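Local atomic coordinates of fimbriae-associated protein FAP1 (Streptococcus parasanguinis, PDB entry 2X12), a protein that forms serine-rich cell-wall fimbriae through which this bacterium probably adheres to surfaces and builds biofilm. Residues 161-165 against 328-334; 302-308 against 321-327. One frame throughout, in Å; residues are numbered along the deposited sequence.

Interaction 1: 161-165 against 328-334; sequences TQYYW and TAIGGYQ
The indole of Trp165 lies with one face over the backbone of Thr328 and Ala329. Ala329 CA sits 3.9 Å from the centroid of the five-membered ring, almost on its normal, in a CH-pi contact. With CG anti to the backbone N (chi1 171°), the indole extends along the corner at Ala329. There its benzene half meets Ile330, with CE3 of Trp165 3.8 Å from CB of Ile330. This end, backed by buried Ala329 and Ile330, is the closely packed part of the contact.

At Gln162 and Tyr163 the segments pair as antiparallel strands. Tyr163 and Gly332 form a hydrogen-bonded pair, N of Tyr163 lying 2.8 Å from O of Gly332 and N of Gly332 bonding back to O of Tyr163. Tyr333 turns one ring face to O of Thr161, while the side chain of Gln162 crosses that of Tyr333 at about a right angle, its CB 3.7 Å from CD2 of Tyr333. Tyr163 and Gln334 run alongside each other, and CB of Gln334 meets the Tyr163 ring at its edge. Thr161 is the looser end: its CB points away, 4.3 Å from CB of Gln334, and two backbone bonds to Gln334 do the joining.

The short strand 162-163 thus lies along one side of strand 330-336, whose other side pairs with strand 287-295. Ile180 of strand 177-185 touches Tyr333, and Pro319 of strand 318-322 touches Tyr163.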
loop_
_atom_site.group_PDB
_atom_site.type_symbol
_atom_site.label_atom_id
_atom_site.label_comp_id
_atom_site.label_asym_id
_atom_site.label_seq_id
_atom_site.Cartn_x
_atom_site.Cartn_y
_atom_site.Cartn_z
ATOM N N THR A 161 5.202 9.285 -4.085
ATOM C CA THR A 161 4.253 10.039 -3.292
ATOM C C THR A 161 3.738 9.229 -2.144
ATOM O O THR A 161 3.438 8.069 -2.330
ATOM C CB THR A 161 3.075 10.311 -4.190
ATOM O OG1 THR A 161 3.579 10.794 -5.443
ATOM C CG2 THR A 161 2.152 11.331 -3.585
ATOM N N GLN A 162 3.662 9.817 -0.953
ATOM C CA GLN A 162 3.029 9.158 0.180
ATOM C C GLN A 162 1.615 9.693 0.244
ATOM O O GLN A 162 1.379 10.863 -0.048
ATOM C CB GLN A 162 3.773 9.423 1.490
ATOM C CG GLN A 162 3.285 8.466 2.594
ATOM C CD GLN A 162 4.361 8.025 3.624
ATOM O OE1 GLN A 162 5.445 8.620 3.726
ATOM N NE2 GLN A 162 4.041 6.968 4.406
ATOM N N TYR A 163 0.692 8.841 0.638
ATOM C CA TYR A 163 -0.716 9.161 0.636
ATOM C C TYR A 163 -1.306 8.995 2.023
ATOM O O TYR A 163 -1.073 7.951 2.657
ATOM C CB TYR A 163 -1.419 8.215 -0.284
ATOM C CG TYR A 163 -1.158 8.433 -1.762
ATOM C CD1 TYR A 163 -1.916 9.321 -2.506
ATOM C CD2 TYR A 163 -0.214 7.706 -2.433
ATOM C CE1 TYR A 163 -1.718 9.499 -3.876
ATOM C CE2 TYR A 163 -0.021 7.870 -3.821
ATOM C CZ TYR A 163 -0.769 8.783 -4.529
ATOM O OH TYR A 163 -0.577 8.961 -5.882
ATOM N N TYR A 164 -2.069 9.988 2.486
ATOM C CA TYR A 164 -2.522 10.006 3.852
ATOM C C TYR A 164 -4.027 9.812 3.901
ATOM O O TYR A 164 -4.673 9.555 2.894
ATOM C CB TYR A 164 -2.112 11.307 4.532
ATOM C CG TYR A 164 -0.610 11.528 4.529
ATOM C CD1 TYR A 164 0.167 11.332 5.674
ATOM C CD2 TYR A 164 0.038 11.936 3.367
ATOM C CE1 TYR A 164 1.575 11.544 5.650
ATOM C CE2 TYR A 164 1.419 12.143 3.323
ATOM C CZ TYR A 164 2.196 11.940 4.455
ATOM O OH TYR A 164 3.561 12.135 4.320
ATOM N N TRP A 165 -4.598 9.927 5.085
ATOM C CA TRP A 165 -6.038 9.818 5.260
ATOM C C TRP A 165 -6.554 11.007 6.092
ATOM O O TRP A 165 -6.131 11.232 7.218
ATOM C CB TRP A 165 -6.341 8.478 5.935
ATOM C CG TRP A 165 -7.721 8.261 6.382
ATOM C CD1 TRP A 165 -8.195 8.402 7.636
ATOM C CD2 TRP A 165 -8.811 7.825 5.583
ATOM N NE1 TRP A 165 -9.522 8.116 7.680
ATOM C CE2 TRP A 165 -9.938 7.757 6.428
ATOM C CE3 TRP A 165 -8.965 7.533 4.220
ATOM C CZ2 TRP A 165 -11.188 7.385 5.970
ATOM C CZ3 TRP A 165 -10.199 7.173 3.772
ATOM C CH2 TRP A 165 -11.306 7.101 4.650
ATOM N N THR A 328 -11.752 2.499 4.899
ATOM C CA THR A 328 -11.370 3.557 5.809
ATOM C C THR A 328 -9.910 3.336 6.204
ATOM O O THR A 328 -9.307 2.336 5.835
ATOM C CB THR A 328 -12.330 3.624 7.039
ATOM O OG1 THR A 328 -12.238 4.890 7.714
ATOM C CG2 THR A 328 -12.009 2.518 7.992
ATOM N N ALA A 329 -9.363 4.297 6.949
ATOM C CA ALA A 329 -7.934 4.346 7.288
ATOM C C ALA A 329 -7.061 3.989 6.095
ATOM O O ALA A 329 -6.163 3.201 6.219
ATOM C CB ALA A 329 -7.627 3.450 8.420
ATOM N N ILE A 330 -7.342 4.560 4.933
ATOM C CA ILE A 330 -6.524 4.266 3.768
ATOM C C ILE A 330 -5.250 5.080 3.708
ATOM O O ILE A 330 -5.234 6.276 3.982
ATOM C CB ILE A 330 -7.269 4.562 2.510
ATOM C CG1 ILE A 330 -8.500 3.661 2.433
ATOM C CG2 ILE A 330 -6.376 4.343 1.363
ATOM C CD1 ILE A 330 -9.490 4.022 1.338
ATOM N N GLY A 331 -4.153 4.456 3.336
ATOM C CA GLY A 331 -2.912 5.204 3.128
ATOM C C GLY A 331 -1.974 4.329 2.356
ATOM O O GLY A 331 -2.253 3.141 2.153
ATOM N N GLY A 332 -0.864 4.895 1.913
ATOM C CA GLY A 332 0.014 4.129 1.067
ATOM C C GLY A 332 0.984 4.960 0.303
ATOM O O GLY A 332 1.204 6.138 0.622
ATOM N N TYR A 333 1.584 4.371 -0.712
ATOM C CA TYR A 333 2.673 5.019 -1.360
ATOM C C TYR A 333 2.685 4.644 -2.788
ATOM O O TYR A 333 2.269 3.551 -3.136
ATOM C CB TYR A 333 3.937 4.537 -0.717
ATOM C CG TYR A 333 5.111 5.437 -0.937
ATOM C CD1 TYR A 333 5.943 5.266 -1.993
ATOM C CD2 TYR A 333 5.382 6.466 -0.068
ATOM C CE1 TYR A 333 7.047 6.089 -2.158
ATOM C CE2 TYR A 333 6.443 7.296 -0.247
ATOM C CZ TYR A 333 7.290 7.111 -1.283
ATOM O OH TYR A 333 8.376 7.975 -1.430
ATOM N N GLN A 334 3.155 5.544 -3.627
ATOM C CA GLN A 334 3.354 5.260 -5.048
ATOM C C GLN A 334 4.858 5.329 -5.271
ATOM O O GLN A 334 5.485 6.325 -4.952
ATOM C CB GLN A 334 2.688 6.332 -5.871
ATOM C CG GLN A 334 3.133 6.401 -7.311
ATOM C CD GLN A 334 2.042 5.981 -8.268
ATOM O OE1 GLN A 334 0.968 6.502 -8.293
ATOM N NE2 GLN A 334 2.320 5.037 -9.035
#

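Interaction 2: 302-308 against 321-327; sequences YEDGSKG and VIANDSG
Glu303 reaches across to the turn at Asn324 and Asp325, where its carboxylate accepts two successive backbone N-H groups, one on each oxygen. OE1 of Glu303 accepts from N of Asn324 at 2.7 Å in a nearly straight bond, and OE2 of Glu303 accepts from N of Asp325 at 3.2 Å. Both oxygens use their syn lone pairs; N of Gly327 adds a weak bond to OE2. The bend at chi2 (-62°) brings the carboxylate up to this backbone.

The side chain of Asn324 runs past that of Glu303 in the opposite direction. Its ND2 donates to O of Tyr302 at 2.9 Å and, from above the carboxylate plane, to OD1 of Asp304 at 2.8 Å; both acceptors lie close to the amide plane, which should fix the rotation of the amide. OD1 of Asp304 also accepts from N and OG of Ser306, three donors in all, while its OD2 is held by Asn249 and Ser251.

Farther out, N of Ile322 bonds to O of Lys307 at 3.2 Å, and Gly308 and Val321 face each other as a non-hydrogen-bonded pair. Asp304 with N of Ser306 makes an Asx turn leading into the antiparallel beta hairpin of strands 307-311 and 318-322, whose open end is tied together by these polar side chains.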
loop_
_atom_site.group_PDB
_atom_site.type_symbol
_atom_site.label_atom_id
_atom_site.label_comp_id
_atom_site.label_asym_id
_atom_site.label_seq_id
_atom_site.Cartn_x
_atom_site.Cartn_y
_atom_site.Cartn_z
ATOM N N TYR A 302 -12.793 -2.147 -3.065
ATOM C CA TYR A 302 -11.724 -1.822 -3.996
ATOM C C TYR A 302 -11.394 -0.386 -3.743
ATOM O O TYR A 302 -12.126 0.484 -4.158
ATOM C CB TYR A 302 -12.190 -2.051 -5.423
ATOM C CG TYR A 302 -11.150 -1.994 -6.525
ATOM C CD1 TYR A 302 -10.428 -3.099 -6.892
ATOM C CD2 TYR A 302 -10.964 -0.865 -7.263
ATOM C CE1 TYR A 302 -9.506 -3.048 -7.905
ATOM C CE2 TYR A 302 -10.045 -0.820 -8.307
ATOM C CZ TYR A 302 -9.328 -1.907 -8.614
ATOM O OH TYR A 302 -8.454 -1.839 -9.675
ATOM N N GLU A 303 -10.337 -0.154 -2.980
ATOM C CA GLU A 303 -9.877 1.183 -2.644
ATOM C C GLU A 303 -8.527 1.323 -3.300
ATOM O O GLU A 303 -7.481 0.991 -2.724
ATOM C CB GLU A 303 -9.803 1.327 -1.136
ATOM C CG GLU A 303 -11.151 1.099 -0.451
ATOM C CD GLU A 303 -12.240 2.122 -0.869
ATOM O OE1 GLU A 303 -11.850 3.191 -1.442
ATOM O OE2 GLU A 303 -13.462 1.826 -0.640
ATOM N N ASP A 304 -8.618 1.676 -4.586
ATOM C CA ASP A 304 -7.508 2.209 -5.380
ATOM C C ASP A 304 -7.461 3.596 -4.857
ATOM O O ASP A 304 -8.277 3.921 -3.966
ATOM C CB ASP A 304 -7.847 2.210 -6.866
ATOM C CG ASP A 304 -9.118 3.001 -7.205
ATOM O OD1 ASP A 304 -9.614 3.744 -6.340
ATOM O OD2 ASP A 304 -9.622 2.900 -8.371
ATOM N N GLY A 305 -6.605 4.456 -5.363
ATOM C CA GLY A 305 -6.610 5.803 -4.781
ATOM C C GLY A 305 -7.283 6.803 -5.661
ATOM O O GLY A 305 -6.852 7.952 -5.741
ATOM N N SER A 306 -8.318 6.384 -6.364
ATOM C CA SER A 306 -8.709 7.160 -7.518
ATOM C C SER A 306 -9.366 8.476 -7.147
ATOM O O SER A 306 -9.338 9.381 -7.935
ATOM C CB SER A 306 -9.625 6.360 -8.419
ATOM O OG SER A 306 -10.643 5.764 -7.661
ATOM N N LYS A 307 -9.995 8.565 -5.981
ATOM C CA LYS A 307 -10.563 9.823 -5.507
ATOM C C LYS A 307 -9.644 10.317 -4.440
ATOM O O LYS A 307 -9.113 9.523 -3.690
ATOM C CB LYS A 307 -11.948 9.596 -4.907
ATOM C CG LYS A 307 -13.105 9.526 -5.960
ATOM C CD LYS A 307 -14.230 8.510 -5.574
ATOM C CE LYS A 307 -15.643 9.129 -5.313
ATOM N NZ LYS A 307 -16.231 8.539 -4.007
ATOM N N GLY A 308 -9.448 11.622 -4.343
ATOM C CA GLY A 308 -8.532 12.165 -3.333
ATOM C C GLY A 308 -8.399 13.663 -3.390
ATOM O O GLY A 308 -8.982 14.292 -4.247
ATOM N N VAL A 321 -6.318 10.236 0.497
ATOM C CA VAL A 321 -7.333 9.413 -0.196
ATOM C C VAL A 321 -8.761 9.554 0.336
ATOM O O VAL A 321 -8.989 9.626 1.564
ATOM C CB VAL A 321 -6.982 7.928 -0.111
ATOM C CG1 VAL A 321 -8.114 7.084 -0.729
ATOM C CG2 VAL A 321 -5.644 7.658 -0.796
ATOM N N ILE A 322 -9.705 9.598 -0.593
ATOM C CA ILE A 322 -11.117 9.551 -0.270
ATOM C C ILE A 322 -11.629 8.162 -0.628
ATOM O O ILE A 322 -11.369 7.628 -1.738
ATOM C CB ILE A 322 -11.919 10.581 -1.051
ATOM C CG1 ILE A 322 -11.647 11.997 -0.520
ATOM C CG2 ILE A 322 -13.422 10.263 -0.979
ATOM C CD1 ILE A 322 -11.720 13.112 -1.596
ATOM N N ALA A 323 -12.383 7.569 0.290
ATOM C CA ALA A 323 -12.754 6.195 0.094
ATOM C C ALA A 323 -13.731 6.153 -1.037
ATOM O O ALA A 323 -14.485 7.098 -1.233
ATOM C CB ALA A 323 -13.348 5.638 1.351
ATOM N N ASN A 324 -13.685 5.076 -1.811
ATOM C CA ASN A 324 -14.644 4.883 -2.897
ATOM C C ASN A 324 -16.016 4.532 -2.307
ATOM O O ASN A 324 -17.053 4.915 -2.819
ATOM C CB ASN A 324 -14.148 3.799 -3.880
ATOM C CG ASN A 324 -12.906 4.234 -4.662
ATOM O OD1 ASN A 324 -12.714 5.422 -4.935
ATOM N ND2 ASN A 324 -12.045 3.278 -5.004
ATOM N N ASP A 325 -15.982 3.790 -1.217
ATOM C CA ASP A 325 -17.159 3.407 -0.501
ATOM C C ASP A 325 -16.866 3.295 0.992
ATOM O O ASP A 325 -16.838 4.293 1.722
ATOM C CB ASP A 325 -17.682 2.052 -1.020
ATOM C CG ASP A 325 -19.032 2.172 -1.762
ATOM O OD1 ASP A 325 -19.022 1.849 -3.009
ATOM O OD2 ASP A 325 -20.062 2.571 -1.092
ATOM N N SER A 326 -16.588 2.067 1.417
ATOM C CA SER A 326 -16.744 1.656 2.800
ATOM C C SER A 326 -15.392 1.387 3.437
ATOM O O SER A 326 -15.303 0.989 4.614
ATOM C CB SER A 326 -17.608 0.392 2.834
ATOM O OG SER A 326 -16.942 -0.623 2.097
ATOM N N GLY A 327 -14.352 1.571 2.633
ATOM C CA GLY A 327 -12.993 1.504 3.111
ATOM C C GLY A 327 -12.698 2.689 3.996
ATOM O O GLY A 327 -13.346 3.751 3.889
#

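Interaction 2 is nested in the loop that interaction 1 closes, their centres about 10 Å apart. Gly327, the last residue of 321-327, runs directly into Thr328, so the turn held by Glu303 leads straight to the corner covered by Trp165. O of Tyr164 and N of Val321, 3.0 Å apart, probably form a hydrogen bond that joins 161-165 to the hairpin. Ile330 serves both contacts: besides meeting Trp165, its CD1 lies 3.7 Å from CB of Glu303, and its CG2 lies 3.9 Å from CG1 of Val321. Through these contacts the hairpin of strands 307-311 and 318-322 lies against the larger antiparallel sheet that contains strand 330-336.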